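Local coordinates for protease VII (Escherichia coli, PDB 1I78), which cleaves peptide bonds as an integral outer-membrane protease of the omptin family, a beta-barrel enzyme, at residues Gly129-Tyr134 with Gly182-Tyr187; Met178-Leu183 with Thr197-Gly202. The protein carries 3 engineered substitutions. All coordinates share one frame; numbering follows the deposited sequence.

Contact 1 (Gly129-Tyr134 with Gly182-Tyr187); sequences GLMAGY and GLTGSY
Met-131 of strand 126-149 lays its side chain across Thr-184 of strand 169-189, where the two run as antiparallel neighbours in the wall of the omptin beta barrel. The two side chains meet at roughly a right angle: Met-131 CG lies 3.8 Å from Thr-184 CG2, and the sulfur Met-131 SD stands 3.8 Å from Thr-184 CB. With CG beside its own backbone N (chi1 -62°), the thioether chain runs along this face before it bends at SD, and its end then leads away from strand 169-189. Leu-130 and Leu-183 lie on the other face, on the surface of the barrel; there Leu-183 CD2 reaches over toward Gly-129 O, 3.4 Å away. The hydroxyl of Thr-184 is engaged beyond this pair, by Thr-197 OG1 of the next strand, while Met-131 also touches Asn-115 and Lys-117 of strand 97-119. Four backbone bonds set the register. Gly-129 and Thr-184 exchange N-H...O bonds, and Met-131 and Gly-182 do likewise, with Met-131 N 2.9 Å from Gly-182 O.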
loop_
_atom_site.group_PDB
_atom_site.type_symbol
_atom_site.label_atom_id
_atom_site.label_comp_id
_atom_site.label_asym_id
_atom_site.label_seq_id
_atom_site.Cartn_x
_atom_site.Cartn_y
_atom_site.Cartn_z
ATOM N N GLY A 129 -21.864 -7.790 8.407
ATOM C CA GLY A 129 -21.095 -7.884 9.632
ATOM C C GLY A 129 -20.076 -6.790 9.901
ATOM O O GLY A 129 -19.502 -6.203 8.980
ATOM N N LEU A 130 -19.860 -6.509 11.184
ATOM C CA LEU A 130 -18.870 -5.524 11.599
ATOM C C LEU A 130 -17.532 -6.248 11.564
ATOM O O LEU A 130 -17.484 -7.477 11.696
ATOM C CB LEU A 130 -19.140 -5.055 13.025
ATOM C CG LEU A 130 -20.469 -4.343 13.255
ATOM C CD1 LEU A 130 -20.703 -4.186 14.766
ATOM C CD2 LEU A 130 -20.451 -2.992 12.553
ATOM N N MET A 131 -16.453 -5.496 11.373
ATOM C CA MET A 131 -15.129 -6.086 11.350
ATOM C C MET A 131 -14.172 -5.322 12.263
ATOM O O MET A 131 -14.363 -4.140 12.546
ATOM C CB MET A 131 -14.539 -6.066 9.940
ATOM C CG MET A 131 -15.275 -6.841 8.875
ATOM S SD MET A 131 -14.393 -6.645 7.282
ATOM C CE MET A 131 -12.988 -7.733 7.527
ATOM N N ALA A 132 -13.135 -6.022 12.711
ATOM C CA ALA A 132 -12.091 -5.448 13.543
ATOM C C ALA A 132 -10.886 -6.304 13.199
ATOM O O ALA A 132 -10.964 -7.542 13.258
ATOM C CB ALA A 132 -12.438 -5.573 15.018
ATOM N N GLY A 133 -9.786 -5.668 12.812
ATOM C CA GLY A 133 -8.621 -6.445 12.448
ATOM C C GLY A 133 -7.318 -5.684 12.388
ATOM O O GLY A 133 -7.236 -4.503 12.736
ATOM N N TYR A 134 -6.293 -6.385 11.931
ATOM C CA TYR A 134 -4.956 -5.842 11.821
ATOM C C TYR A 134 -4.342 -6.277 10.487
ATOM O O TYR A 134 -4.448 -7.442 10.099
ATOM C CB TYR A 134 -4.114 -6.378 12.982
ATOM C CG TYR A 134 -2.673 -5.946 12.943
ATOM C CD1 TYR A 134 -2.312 -4.645 13.293
ATOM C CD2 TYR A 134 -1.671 -6.826 12.539
ATOM C CE1 TYR A 134 -0.993 -4.223 13.245
ATOM C CE2 TYR A 134 -0.340 -6.415 12.484
ATOM C CZ TYR A 134 -0.012 -5.103 12.841
ATOM O OH TYR A 134 1.290 -4.659 12.780
ATOM N N GLY A 182 -14.226 -2.280 10.170
ATOM C CA GLY A 182 -14.872 -2.343 8.877
ATOM C C GLY A 182 -16.310 -2.806 8.841
ATOM O O GLY A 182 -16.961 -3.016 9.867
ATOM N N LEU A 183 -16.792 -2.956 7.613
ATOM C CA LEU A 183 -18.152 -3.390 7.315
ATOM C C LEU A 183 -18.061 -4.273 6.091
ATOM O O LEU A 183 -17.521 -3.867 5.075
ATOM C CB LEU A 183 -19.039 -2.191 6.985
ATOM C CG LEU A 183 -20.335 -2.037 7.784
ATOM C CD1 LEU A 183 -21.198 -0.960 7.136
ATOM C CD2 LEU A 183 -21.075 -3.360 7.833
ATOM N N THR A 184 -18.573 -5.488 6.183
ATOM C CA THR A 184 -18.536 -6.383 5.040
ATOM C C THR A 184 -19.945 -6.940 4.851
ATOM O O THR A 184 -20.756 -6.886 5.773
ATOM C CB THR A 184 -17.495 -7.509 5.248
ATOM O OG1 THR A 184 -17.483 -8.366 4.100
ATOM C CG2 THR A 184 -17.818 -8.313 6.487
ATOM N N GLY A 185 -20.245 -7.442 3.655
ATOM C CA GLY A 185 -21.578 -7.967 3.399
ATOM C C GLY A 185 -21.810 -8.451 1.980
ATOM O O GLY A 185 -21.016 -8.182 1.077
ATOM N N SER A 186 -22.914 -9.164 1.780
ATOM C CA SER A 186 -23.244 -9.715 0.472
ATOM C C SER A 186 -24.672 -10.251 0.415
ATOM O O SER A 186 -25.153 -10.876 1.356
ATOM C CB SER A 186 -22.258 -10.832 0.115
ATOM O OG SER A 186 -22.182 -11.811 1.145
ATOM N N TYR A 187 -25.346 -9.996 -0.702
ATOM C CA TYR A 187 -26.712 -10.446 -0.898
ATOM C C TYR A 187 -26.718 -11.510 -1.983
ATOM O O TYR A 187 -25.923 -11.463 -2.922
ATOM C CB TYR A 187 -27.595 -9.278 -1.314
ATOM C CG TYR A 187 -29.066 -9.581 -1.234
ATOM C CD1 TYR A 187 -29.726 -9.602 -0.007
ATOM C CD2 TYR A 187 -29.806 -9.839 -2.382
ATOM C CE1 TYR A 187 -31.094 -9.867 0.072
ATOM C CE2 TYR A 187 -31.168 -10.108 -2.318
ATOM C CZ TYR A 187 -31.809 -10.120 -1.092
ATOM O OH TYR A 187 -33.164 -10.375 -1.035
#

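Contact 2 (Met178-Leu183 with Thr197-Gly202); sequences MPYIGL and TFKYSG
The ring of Tyr-180 carries the extended side chain of Lys-199 over one face: Lys-199 CD sits 3.9 Å from the ring centroid in a CH-pi contact, displaced toward the rim on the CE1 side. At the edge, in the ring plane, lies the carbonyl oxygen of Met-178. On the opposite face of the sheet, the ring of Tyr-200 receives Ile-181 CD1 at its edge, 4.1 Å from Tyr-200 CD2, the two side chains lying side by side. The Phe-198 ring has Leu-183 O at its edge.

Tyr-180 CG is placed between the backbone N and the carbonyl carbon (chi1 71°), which brings the ring against the aliphatic chain of Lys-199, the two crossing at a slant. Their polar ends meet weakly, Lys-199 NZ to Tyr-180 OH at 3.4 Å. The stronger partner of both is Asp-113, salt-bridged to the lysine and hydrogen-bonded to the phenol, so this carboxylate probably fixes the two side chains together. Ser-201 OG donates to Pro-179 O over 2.6 Å, close to the line of the C=O bond, and also bonds Trp-203 N.

Paired backbone hydrogen bonds join Ile-181 with Tyr-200 and Leu-183 with Phe-198; between them Gly-182 pairs with Lys-199. The polar cluster on one face, against Ile-181, Leu-183, Phe-198 and Tyr-200 on the other, is consistent with a barrel wall that is polar inside and probably faces the membrane outside.

These strands form the hairpin 169-189/192-213 of that wall. Strand 126-149 bonds to its first arm through Gly-133 and Tyr-180, and strand 219-242 to its second through Lys-199 and Ser-232.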
loop_
_atom_site.group_PDB
_atom_site.type_symbol
_atom_site.label_atom_id
_atom_site.label_comp_id
_atom_site.label_asym_id
_atom_site.label_seq_id
_atom_site.Cartn_x
_atom_site.Cartn_y
_atom_site.Cartn_z
ATOM N N MET A 178 -1.589 -1.714 10.130
ATOM C CA MET A 178 -2.919 -1.125 10.176
ATOM C C MET A 178 -4.015 -1.754 11.026
ATOM O O MET A 178 -4.639 -2.732 10.633
ATOM C CB MET A 178 -3.468 -0.982 8.748
ATOM C CG MET A 178 -2.533 -0.308 7.752
ATOM S SD MET A 178 -3.239 -0.225 6.076
ATOM C CE MET A 178 -2.206 -1.417 5.225
ATOM N N PRO A 179 -4.236 -1.221 12.230
ATOM C CA PRO A 179 -5.314 -1.800 13.033
ATOM C C PRO A 179 -6.541 -1.162 12.365
ATOM O O PRO A 179 -6.504 0.016 12.020
ATOM C CB PRO A 179 -5.045 -1.227 14.420
ATOM C CG PRO A 179 -3.548 -1.069 14.429
ATOM C CD PRO A 179 -3.295 -0.471 13.079
ATOM N N TYR A 180 -7.631 -1.891 12.175
ATOM C CA TYR A 180 -8.752 -1.258 11.486
ATOM C C TYR A 180 -10.126 -1.807 11.832
ATOM O O TYR A 180 -10.257 -2.895 12.369
ATOM C CB TYR A 180 -8.540 -1.392 9.970
ATOM C CG TYR A 180 -8.732 -2.818 9.481
ATOM C CD1 TYR A 180 -10.009 -3.307 9.179
ATOM C CD2 TYR A 180 -7.650 -3.708 9.404
ATOM C CE1 TYR A 180 -10.207 -4.632 8.820
ATOM C CE2 TYR A 180 -7.839 -5.049 9.044
ATOM C CZ TYR A 180 -9.127 -5.503 8.751
ATOM O OH TYR A 180 -9.333 -6.822 8.385
ATOM N N ILE A 181 -11.150 -1.035 11.507
ATOM C CA ILE A 181 -12.527 -1.458 11.715
ATOM C C ILE A 181 -13.172 -1.483 10.326
ATOM O O ILE A 181 -12.713 -0.790 9.400
ATOM C CB ILE A 181 -13.308 -0.482 12.622
ATOM C CG1 ILE A 181 -13.272 0.922 12.014
ATOM C CG2 ILE A 181 -12.741 -0.540 14.036
ATOM C CD1 ILE A 181 -13.943 2.009 12.837
ATOM N N GLY A 182 -14.226 -2.280 10.170
ATOM C CA GLY A 182 -14.872 -2.343 8.877
ATOM C C GLY A 182 -16.310 -2.806 8.841
ATOM O O GLY A 182 -16.961 -3.016 9.867
ATOM N N LEU A 183 -16.792 -2.956 7.613
ATOM C CA LEU A 183 -18.152 -3.390 7.315
ATOM C C LEU A 183 -18.061 -4.273 6.091
ATOM O O LEU A 183 -17.521 -3.867 5.075
ATOM C CB LEU A 183 -19.039 -2.191 6.985
ATOM C CG LEU A 183 -20.335 -2.037 7.784
ATOM C CD1 LEU A 183 -21.198 -0.960 7.136
ATOM C CD2 LEU A 183 -21.075 -3.360 7.833
ATOM N N THR A 197 -17.005 -4.679 0.874
ATOM C CA THR A 197 -16.280 -4.546 2.116
ATOM C C THR A 197 -15.681 -3.159 2.226
ATOM O O THR A 197 -15.111 -2.635 1.266
ATOM C CB THR A 197 -15.149 -5.562 2.211
ATOM O OG1 THR A 197 -15.694 -6.886 2.221
ATOM C CG2 THR A 197 -14.352 -5.340 3.482
ATOM N N PHE A 198 -15.812 -2.572 3.409
ATOM C CA PHE A 198 -15.267 -1.252 3.678
ATOM C C PHE A 198 -14.390 -1.256 4.918
ATOM O O PHE A 198 -14.770 -1.809 5.936
ATOM C CB PHE A 198 -16.401 -0.258 3.854
ATOM C CG PHE A 198 -17.251 -0.104 2.630
ATOM C CD1 PHE A 198 -18.126 -1.121 2.244
ATOM C CD2 PHE A 198 -17.158 1.046 1.839
ATOM C CE1 PHE A 198 -18.901 -0.998 1.084
ATOM C CE2 PHE A 198 -17.927 1.182 0.678
ATOM C CZ PHE A 198 -18.802 0.154 0.302
ATOM N N LYS A 199 -13.208 -0.655 4.827
ATOM C CA LYS A 199 -12.320 -0.586 5.978
ATOM C C LYS A 199 -11.891 0.839 6.228
ATOM O O LYS A 199 -11.780 1.628 5.302
ATOM C CB LYS A 199 -11.063 -1.440 5.783
ATOM C CG LYS A 199 -11.347 -2.890 5.722
ATOM C CD LYS A 199 -10.108 -3.706 5.427
ATOM C CE LYS A 199 -10.498 -5.186 5.248
ATOM N NZ LYS A 199 -9.328 -6.071 5.020
ATOM N N TYR A 200 -11.639 1.138 7.500
ATOM C CA TYR A 200 -11.194 2.439 7.947
ATOM C C TYR A 200 -10.193 2.299 9.083
ATOM O O TYR A 200 -10.292 1.387 9.906
ATOM C CB TYR A 200 -12.357 3.269 8.468
ATOM C CG TYR A 200 -11.880 4.537 9.151
ATOM C CD1 TYR A 200 -11.364 5.598 8.401
ATOM C CD2 TYR A 200 -11.896 4.659 10.551
ATOM C CE1 TYR A 200 -10.875 6.747 9.017
ATOM C CE2 TYR A 200 -11.404 5.808 11.180
ATOM C CZ TYR A 200 -10.893 6.842 10.401
ATOM O OH TYR A 200 -10.360 7.961 10.986
ATOM N N SER A 201 -9.241 3.223 9.135
ATOM C CA SER A 201 -8.253 3.227 10.195
ATOM C C SER A 201 -7.724 4.624 10.454
ATOM O O SER A 201 -7.545 5.425 9.531
ATOM C CB SER A 201 -7.084 2.307 9.862
ATOM O OG SER A 201 -6.125 2.357 10.908
ATOM N N GLY A 202 -7.479 4.922 11.722
ATOM C CA GLY A 202 -6.933 6.222 12.066
ATOM C C GLY A 202 -5.697 5.966 12.893
ATOM O O GLY A 202 -5.096 6.875 13.455
#

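Overall arrangement
Contacts 1 and 2, with centres about 8 Å apart, join three successive strands of one antiparallel barrel sheet: 126-149, 169-189 and 192-213. Strand 169-189 is the middle one and serves both, sharing Gly-182 and Leu-183, so the two contacts use its two edges. Along the chain, 129-134 comes first, then the overlapping segments 178-183 and 182-187, and last 197-202. Between the segments of contact 1 lie 47 residues, 26 of them strand, and between those of contact 2, which are arms of a hairpin, lie 13. The ladders on the two edges of strand 169-189 make these three strands one patch of the barrel wall.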